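Local coordinates for protein maltose operon transcriptional repressor (Staphylococcus aureus subsp. aureus Mu50, PDB 3HCW) that probably represses transcription of the maltose operon, with a C-terminal region of periplasmic binding protein-like fold that, as in related repressors, would sense a small effector molecule, at residues Thr48-Asn52 with Met53-Met57; Lys99-Ser102 with Asp103-Gln107; Ile34-Thr37 with Cys38-Gly42; Leu74-Lys78 with Glu79-Ile83. All coordinates share one frame; numbering follows the deposited sequence.

Interaction 1. Residues Thr48-Asn52 with Met53-Met57; sequences TVSNN and MNDLM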
# COMPACT_ATOMS: atom_id res chain seq x y z
N THR A 48 8.88 -14.51 -5.71
CA THR A 48 8.30 -14.91 -7.01
C THR A 48 7.48 -13.77 -7.61
O THR A 48 6.87 -12.98 -6.87
CB THR A 48 7.42 -16.21 -6.95
OG1 THR A 48 6.24 -15.97 -6.17
CG2 THR A 48 8.19 -17.39 -6.37
N VAL A 49 7.49 -13.68 -8.94
CA VAL A 49 6.89 -12.56 -9.66
C VAL A 49 5.73 -13.03 -10.57
O VAL A 49 5.10 -12.23 -11.27
CB VAL A 49 8.01 -11.76 -10.43
CG1 VAL A 49 8.38 -12.43 -11.77
CG2 VAL A 49 7.62 -10.29 -10.60
N SER A 50 5.45 -14.34 -10.52
CA SER A 50 4.44 -14.98 -11.36
C SER A 50 3.00 -14.63 -10.94
O SER A 50 2.73 -14.35 -9.77
CB SER A 50 4.62 -16.50 -11.29
OG SER A 50 4.78 -17.06 -12.57
N ASN A 51 2.09 -14.65 -11.92
CA ASN A 51 0.73 -14.15 -11.73
C ASN A 51 -0.38 -15.20 -11.90
O ASN A 51 -1.56 -14.90 -11.69
CB ASN A 51 0.47 -12.93 -12.63
CG ASN A 51 0.71 -13.23 -14.11
OD1 ASN A 51 -0.23 -13.51 -14.86
ND2 ASN A 51 1.97 -13.15 -14.54
N ASN A 52 -0.01 -16.42 -12.28
CA ASN A 52 -0.97 -17.52 -12.38
C ASN A 52 -0.35 -18.85 -11.97
O ASN A 52 0.87 -18.95 -11.86
CB ASN A 52 -1.57 -17.60 -13.79
CG ASN A 52 -0.54 -17.89 -14.86
OD1 ASN A 52 -0.17 -19.05 -15.09
ND2 ASN A 52 -0.09 -16.84 -15.54
N MET A 53 -1.19 -19.87 -11.75
CA MET A 53 -0.75 -21.16 -11.20
C MET A 53 0.21 -21.97 -12.07
O MET A 53 1.18 -22.55 -11.55
CB MET A 53 -1.96 -22.02 -10.81
CG MET A 53 -1.61 -23.19 -9.90
SD MET A 53 -0.48 -22.65 -8.61
CE MET A 53 0.13 -24.21 -8.00
N ASN A 54 -0.04 -22.03 -13.37
CA ASN A 54 0.83 -22.78 -14.27
C ASN A 54 2.21 -22.14 -14.40
O ASN A 54 3.22 -22.84 -14.44
CB ASN A 54 0.17 -22.95 -15.64
CG ASN A 54 -1.09 -23.80 -15.58
OD1 ASN A 54 -2.13 -23.42 -16.13
ND2 ASN A 54 -1.02 -24.94 -14.90
N ASP A 55 2.23 -20.81 -14.44
CA ASP A 55 3.47 -20.03 -14.47
C ASP A 55 4.23 -20.06 -13.14
O ASP A 55 5.46 -20.02 -13.12
CB ASP A 55 3.19 -18.58 -14.89
CG ASP A 55 2.87 -18.44 -16.38
OD1 ASP A 55 3.06 -19.42 -17.15
OD2 ASP A 55 2.43 -17.35 -16.79
N LEU A 56 3.49 -20.13 -12.03
CA LEU A 56 4.09 -20.19 -10.69
C LEU A 56 4.67 -21.57 -10.43
O LEU A 56 5.66 -21.70 -9.71
CB LEU A 56 3.08 -19.80 -9.60
CG LEU A 56 3.52 -19.49 -8.16
CD1 LEU A 56 4.16 -18.11 -8.03
CD2 LEU A 56 2.32 -19.58 -7.22
N MET A 57 4.06 -22.59 -11.02
CA MET A 57 4.63 -23.94 -11.00
C MET A 57 5.91 -23.99 -11.82
O MET A 57 6.86 -24.68 -11.46
CB MET A 57 3.63 -24.98 -11.49
CG MET A 57 2.62 -25.41 -10.44
SD MET A 57 1.68 -26.89 -10.87
CE MET A 57 2.76 -28.18 -10.24
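Asn52 and Asp55 meet where the loop after strand 44-47 turns into helix 53-65, and their flat ends are tilted rather than stacked, with amide and carboxylate planes 53° apart. Asn52 stands at the N-cap. Its CG lies between the backbone N and the carbonyl carbon (chi1 63°), which swings the amide forward over the first turn. There Asn52 OD1 accepts from Asp55 N at 3.0 Å, the donor standing above the carbonyl plane and not on a lone pair. The other half of the same amide works in the reverse direction: Asn52 ND2 donates a hydrogen bond to Asp55 OD2 at 2.9 Å, again from above the carboxylate plane. Asp55 allows this because its CG sits beside its own backbone N, so that the carboxylate leans back to the cap residue. The main chain adds the first helical bond, Leu56 N to Asn52 O at 2.9 Å. On the inner side, Leu56 reaches back to the loop through one branch, its CD1 lying 3.7 Å from Ser50 CB and 3.5 Å from Thr48 OG1. Thr48 and Leu56 cross at about a right angle, and Thr48 OG1 has its polar partner in Leu14 N. Met53 and Met57 face helix 82-89 instead. The result is a helix N-terminus whose third residue is held by both its N-H and its side chain. The carboxylate of Asp55, close to the positive end of the helix dipole, would probably be stabilised in its charged form.

Interaction 2. Residues Lys99-Ser102 with Asp103-Gln107; sequences KPTS and DIDHQ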
# COMPACT_ATOMS: atom_id res chain seq x y z
N LYS A 99 -2.54 -22.11 7.57
CA LYS A 99 -3.03 -23.23 8.38
C LYS A 99 -2.68 -24.62 7.83
O LYS A 99 -2.91 -24.90 6.65
CB LYS A 99 -4.55 -23.14 8.52
CG LYS A 99 -5.09 -23.74 9.83
CD LYS A 99 -6.41 -24.49 9.62
CE LYS A 99 -7.23 -23.92 8.49
NZ LYS A 99 -8.60 -24.49 8.51
N PRO A 100 -2.15 -25.51 8.70
CA PRO A 100 -1.97 -26.93 8.38
C PRO A 100 -3.31 -27.58 8.08
O PRO A 100 -4.28 -27.35 8.81
CB PRO A 100 -1.37 -27.52 9.66
CG PRO A 100 -1.67 -26.51 10.75
CD PRO A 100 -1.66 -25.19 10.06
N THR A 101 -3.36 -28.36 7.01
CA THR A 101 -4.62 -28.88 6.50
C THR A 101 -4.61 -30.40 6.25
O THR A 101 -5.60 -30.96 5.77
CB THR A 101 -5.04 -28.10 5.22
OG1 THR A 101 -6.14 -28.77 4.58
CG2 THR A 101 -3.89 -27.98 4.22
N SER A 102 -3.51 -31.06 6.60
CA SER A 102 -3.31 -32.46 6.20
C SER A 102 -2.45 -33.25 7.18
O SER A 102 -1.90 -32.70 8.13
CB SER A 102 -2.70 -32.51 4.80
OG SER A 102 -2.96 -33.76 4.20
N ASP A 103 -2.34 -34.56 6.93
CA ASP A 103 -1.46 -35.44 7.71
C ASP A 103 0.02 -35.14 7.54
O ASP A 103 0.76 -35.08 8.53
CB ASP A 103 -1.73 -36.92 7.40
CG ASP A 103 -2.22 -37.69 8.61
OD1 ASP A 103 -1.73 -37.41 9.73
OD2 ASP A 103 -3.06 -38.59 8.44
N ILE A 104 0.46 -34.93 6.30
CA ILE A 104 1.87 -34.62 6.02
C ILE A 104 2.31 -33.25 6.57
O ILE A 104 3.50 -33.04 6.82
CB ILE A 104 2.24 -34.75 4.52
CG1 ILE A 104 1.30 -33.90 3.65
CG2 ILE A 104 2.26 -36.22 4.10
CD1 ILE A 104 1.59 -33.93 2.15
N ASP A 105 1.35 -32.35 6.79
CA ASP A 105 1.60 -31.03 7.35
C ASP A 105 2.18 -31.04 8.77
O ASP A 105 2.72 -30.03 9.22
CB ASP A 105 0.33 -30.17 7.31
CG ASP A 105 0.13 -29.49 5.99
OD1 ASP A 105 -1.01 -29.46 5.50
OD2 ASP A 105 1.12 -28.96 5.43
N HIS A 106 2.07 -32.18 9.45
CA HIS A 106 2.74 -32.42 10.73
C HIS A 106 4.27 -32.31 10.63
O HIS A 106 4.94 -31.95 11.60
CB HIS A 106 2.36 -33.80 11.28
CG HIS A 106 0.95 -33.89 11.80
ND1 HIS A 106 0.48 -33.08 12.80
CD2 HIS A 106 -0.07 -34.71 11.46
CE1 HIS A 106 -0.78 -33.38 13.06
NE2 HIS A 106 -1.14 -34.37 12.26
N GLN A 107 4.81 -32.62 9.45
CA GLN A 107 6.24 -32.57 9.19
C GLN A 107 6.76 -31.15 8.97
O GLN A 107 7.95 -30.88 9.18
CB GLN A 107 6.60 -33.43 7.97
CG GLN A 107 6.13 -34.89 8.02
CD GLN A 107 6.50 -35.59 9.32
OE1 GLN A 107 5.62 -36.00 10.08
NE2 GLN A 107 7.79 -35.70 9.59
O HOH W 1 -1.35 -35.91 4.25
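The carboxylate of Asp105 is approached from above its plane by the backbone of Thr101: Thr101 N donates to Asp105 OD1 at 3.0 Å with a nearly straight N-H...O angle of 167°, yet the donor stands 45° out of the carboxylate plane. Ser102 N lies 3.2 Å from Asp105 OD1 as well. The imidazole of His106 has Asp103 OD1 at its edge, in the ring plane, and Ser102 O lying obliquely to it, while its ND1 bonds to Glu271. Two carbon contacts accompany the bond. Thr101 CG2 comes within 3.5 Å of Asp105 OD1, placed there because OG1 takes the position opposite the backbone N (chi1 169°). Pro100 CB packs at 3.9 Å against Asp105 CB. On the outer side of the turn a water bridges Ser102 OG (2.7 Å) and Ile104 N (2.9 Å, the water accepting), spanning Asp103. Asp105 is buried, and both its oxygens are engaged, since OD2 accepts from His110; Lys84 forms a weak, long ion pair with OD1. An aspartate side chain accepting a backbone N-H thus holds a connection made by a short 3-10 turn, with no alpha helix between the neighbouring parallel strands 94-97 and 110-113. His110 of the second strand also touches Pro100, while Thr101 and Ile104 rest on helix 82-89.

Interaction 3. Residues Ile34-Thr37 with Cys38-Gly42; sequences ISET and CNQHG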
# COMPACT_ATOMS: atom_id res chain seq x y z
N ILE A 34 9.98 -10.96 6.83
CA ILE A 34 10.88 -12.03 6.40
C ILE A 34 12.27 -11.51 6.04
O ILE A 34 13.27 -12.02 6.54
CB ILE A 34 10.33 -12.80 5.18
CG1 ILE A 34 9.07 -13.58 5.56
CG2 ILE A 34 11.41 -13.77 4.62
CD1 ILE A 34 8.11 -13.75 4.45
N SER A 35 12.32 -10.47 5.21
CA SER A 35 13.58 -10.01 4.62
C SER A 35 14.55 -9.42 5.64
O SER A 35 15.72 -9.75 5.62
CB SER A 35 13.33 -9.02 3.49
OG SER A 35 12.54 -7.93 3.94
N GLU A 36 14.05 -8.57 6.54
CA GLU A 36 14.93 -7.96 7.54
C GLU A 36 15.54 -9.01 8.48
O GLU A 36 16.71 -8.89 8.84
CB GLU A 36 14.23 -6.82 8.30
CG GLU A 36 13.26 -7.24 9.41
CD GLU A 36 12.21 -6.17 9.70
OE1 GLU A 36 11.05 -6.54 10.00
OE2 GLU A 36 12.55 -4.97 9.63
N THR A 37 14.78 -10.04 8.83
CA THR A 37 15.26 -11.14 9.66
C THR A 37 16.32 -11.95 8.92
O THR A 37 17.42 -12.16 9.44
CB THR A 37 14.08 -12.04 10.10
OG1 THR A 37 13.26 -11.30 11.02
CG2 THR A 37 14.55 -13.36 10.77
N CYS A 38 15.99 -12.37 7.70
CA CYS A 38 16.94 -13.04 6.80
C CYS A 38 18.22 -12.23 6.59
O CYS A 38 19.32 -12.79 6.64
CB CYS A 38 16.27 -13.33 5.46
SG CYS A 38 15.06 -14.67 5.52
N ASN A 39 18.09 -10.92 6.38
CA ASN A 39 19.23 -10.04 6.11
C ASN A 39 20.11 -9.79 7.34
O ASN A 39 21.26 -9.36 7.20
CB ASN A 39 18.80 -8.69 5.50
CG ASN A 39 18.17 -8.82 4.10
OD1 ASN A 39 17.59 -7.86 3.61
ND2 ASN A 39 18.27 -10.00 3.48
N GLN A 40 19.58 -10.05 8.53
CA GLN A 40 20.35 -9.91 9.76
C GLN A 40 21.19 -11.16 10.05
O GLN A 40 21.97 -11.18 11.00
CB GLN A 40 19.44 -9.60 10.95
CG GLN A 40 19.01 -8.15 11.06
CD GLN A 40 17.64 -7.99 11.70
OE1 GLN A 40 17.15 -8.88 12.40
NE2 GLN A 40 17.00 -6.85 11.45
N HIS A 41 21.04 -12.19 9.22
CA HIS A 41 21.76 -13.45 9.39
C HIS A 41 22.49 -13.89 8.11
O HIS A 41 22.81 -15.07 7.94
CB HIS A 41 20.81 -14.54 9.89
CG HIS A 41 20.29 -14.30 11.28
ND1 HIS A 41 19.26 -13.42 11.55
CD2 HIS A 41 20.67 -14.82 12.47
CE1 HIS A 41 19.03 -13.41 12.85
NE2 HIS A 41 19.87 -14.25 13.43
N GLY A 42 22.73 -12.94 7.21
CA GLY A 42 23.48 -13.19 5.97
C GLY A 42 22.71 -13.88 4.85
O GLY A 42 23.30 -14.35 3.87
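Thr37 O takes two hydrogen bonds near the end of helix 25-39, and they come from opposite faces of its carbonyl plane. His41 ND1 donates to Thr37 O at 3.1 Å with an N-H...O angle of 166°; the oxygen lies at the edge of the imidazole, in the ring plane, and the donor is tilted 24° from the carbonyl plane. The ring is swung back toward the helix by a first torsion that sets CG beside the backbone N (chi1 -67°). Gln40 N approaches Thr37 O at 3.2 Å from well above the carbonyl plane, and keeps a weak bond to Glu36 O at 3.1 Å. This shared N-H records the change from four-residue to three-residue spacing as the helix runs out. Just before this the pattern is regular: Asn39 N to Ser35 O is 2.8 Å and Cys38 N to Ile34 O is 3.0 Å. On the side facing the sheet, Cys38 SG packs at 3.9 Å on Ile34 CG2, the branch opposite Ile34's backbone N, and both side chains turn to strand 9-13. The ends of Asn39 and Glu36 are engaged by Tyr43 O and by Arg248 with Gln252, respectively, and Thr37 and His41 also lie against helix 247-263. Gly42 follows with a positive phi, the left-handed region often found where a chain leaves a helix. The arrangement is that of a helix C-terminus inside a beta-alpha-beta crossover: strand 9-13, helix 25-39 and then parallel strand 44-47, a unit of the periplasmic binding protein-like fold.

Interaction 4. Residues Leu74-Lys78 with Glu79-Ile83; sequences LLYSK and ENDPI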
# COMPACT_ATOMS: atom_id res chain seq x y z
N LEU A 74 6.30 -20.50 1.72
CA LEU A 74 5.02 -20.33 1.02
C LEU A 74 4.18 -19.31 1.77
O LEU A 74 3.85 -19.52 2.94
CB LEU A 74 4.24 -21.64 0.92
CG LEU A 74 4.87 -22.85 0.24
CD1 LEU A 74 3.87 -23.98 0.17
CD2 LEU A 74 5.33 -22.50 -1.13
N LEU A 75 3.82 -18.22 1.10
CA LEU A 75 3.09 -17.12 1.73
C LEU A 75 1.56 -17.28 1.69
O LEU A 75 0.84 -16.30 1.83
CB LEU A 75 3.46 -15.78 1.10
CG LEU A 75 4.78 -15.02 1.27
CD1 LEU A 75 4.45 -13.60 1.72
CD2 LEU A 75 5.72 -15.63 2.23
N TYR A 76 1.09 -18.51 1.52
CA TYR A 76 -0.33 -18.82 1.55
C TYR A 76 -0.52 -20.29 1.92
O TYR A 76 0.43 -21.07 1.84
CB TYR A 76 -0.99 -18.51 0.20
CG TYR A 76 -0.52 -19.41 -0.92
CD1 TYR A 76 0.59 -19.06 -1.69
CD2 TYR A 76 -1.18 -20.60 -1.20
CE1 TYR A 76 1.03 -19.89 -2.70
CE2 TYR A 76 -0.74 -21.43 -2.21
CZ TYR A 76 0.36 -21.07 -2.95
OH TYR A 76 0.78 -21.89 -3.95
N SER A 77 -1.74 -20.67 2.30
CA SER A 77 -2.08 -22.06 2.55
C SER A 77 -3.32 -22.45 1.73
O SER A 77 -4.33 -21.74 1.74
CB SER A 77 -2.35 -22.29 4.04
OG SER A 77 -2.59 -23.66 4.32
N LYS A 78 -3.22 -23.56 1.01
CA LYS A 78 -4.37 -24.09 0.28
C LYS A 78 -4.33 -25.61 0.27
O LYS A 78 -3.25 -26.22 0.20
CB LYS A 78 -4.43 -23.53 -1.15
CG LYS A 78 -5.82 -23.58 -1.78
CD LYS A 78 -6.01 -22.51 -2.84
CE LYS A 78 -7.36 -22.64 -3.52
NZ LYS A 78 -7.65 -21.51 -4.45
N GLU A 79 -5.51 -26.22 0.38
CA GLU A 79 -5.65 -27.67 0.29
C GLU A 79 -5.32 -28.13 -1.12
O GLU A 79 -5.76 -27.50 -2.10
CB GLU A 79 -7.08 -28.10 0.67
CG GLU A 79 -7.22 -29.60 0.96
CD GLU A 79 -8.60 -30.16 0.60
OE1 GLU A 79 -8.67 -31.34 0.21
OE2 GLU A 79 -9.60 -29.41 0.71
N ASN A 80 -4.54 -29.21 -1.21
CA ASN A 80 -4.00 -29.75 -2.47
C ASN A 80 -3.27 -28.70 -3.29
O ASN A 80 -3.54 -28.52 -4.48
CB ASN A 80 -5.09 -30.45 -3.31
CG ASN A 80 -5.89 -31.46 -2.52
OD1 ASN A 80 -5.36 -32.16 -1.65
ND2 ASN A 80 -7.19 -31.54 -2.81
N ASP A 81 -2.35 -27.99 -2.63
CA ASP A 81 -1.50 -27.02 -3.30
C ASP A 81 -0.40 -27.81 -4.03
O ASP A 81 0.38 -28.52 -3.38
CB ASP A 81 -0.90 -26.04 -2.28
CG ASP A 81 -0.11 -24.91 -2.92
OD1 ASP A 81 0.90 -24.47 -2.32
OD2 ASP A 81 -0.49 -24.44 -4.02
N PRO A 82 -0.39 -27.73 -5.37
CA PRO A 82 0.54 -28.50 -6.21
C PRO A 82 1.99 -27.99 -6.15
O PRO A 82 2.91 -28.75 -6.44
CB PRO A 82 -0.02 -28.31 -7.63
CG PRO A 82 -1.37 -27.67 -7.46
CD PRO A 82 -1.29 -26.90 -6.19
N ILE A 83 2.17 -26.73 -5.79
CA ILE A 83 3.50 -26.17 -5.59
C ILE A 83 4.04 -26.52 -4.18
O ILE A 83 5.25 -26.66 -4.01
CB ILE A 83 3.58 -24.65 -5.99
CG1 ILE A 83 5.01 -24.11 -5.97
CG2 ILE A 83 2.68 -23.81 -5.15
CD1 ILE A 83 5.40 -23.36 -4.71
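Between Leu74, the end of strand 71-74, and Ile83, in the first turn of helix 82-89, the chain doubles back through a beta turn at Lys78-Asp81, with Asn80 in a left-handed conformation and only a weak bond, Asp81 N to Lys78 O at 3.5 Å, across it. The side chains then close the bend. Tyr76 and Asp81 point at each other across it, and Tyr76 OH donates to Asp81 OD2 at 2.8 Å. The hydroxyl reaches this oxygen on its syn side, about 20° out of the carboxylate plane, and OD2 lies in the plane of the tyrosine ring, at its edge; ring and carboxylate are turned 70° apart. Asp81 extends its CG opposite the backbone N (chi1 -174°), which carries the carboxylate inward to Tyr76 while OD1 caps the helix start weakly through Lys84 N. Ile83 CG2 also lies at the ring edge, nearest the hydroxyl, 3.0 Å from Tyr76 OH, so short that the exact value is doubtful. Deeper down, Leu74 and Ile83 lie alongside each other, pointing opposite ways, with Leu74 CD2 3.7 Å from Ile83 CD1. Lys78 makes a cation-pi contact with Phe143. The turn thus connects parallel strand 71-74 to helix 82-89; behind it Leu74 and Ile83 both touch Val13 of strand 9-13, Ile83 and Pro82 lean on helix 53-65, and Leu75 packs against helix 25-39.

Residues 74-83 of interaction 4 touch all three other contacts. With interaction 1, centres about 13 Å apart, the packing is apolar: Met53 CE lies 3.5 Å from Pro82 CD. Interaction 2, about 11 Å away between centres, is joined through a probable hydrogen bond, Ser77 OG to Lys99 O at 2.7 Å. Interaction 3 is more remote, about 24 Å between centres, but Ile34 CD1 still meets Leu75 CD2 at 3.8 Å. Interactions 1, 2 and 3 do not touch one another. A bound glycerol, probably from crystallisation, lies about 5 Å from the side chain of Tyr76, consistent with a pocket near interaction 4.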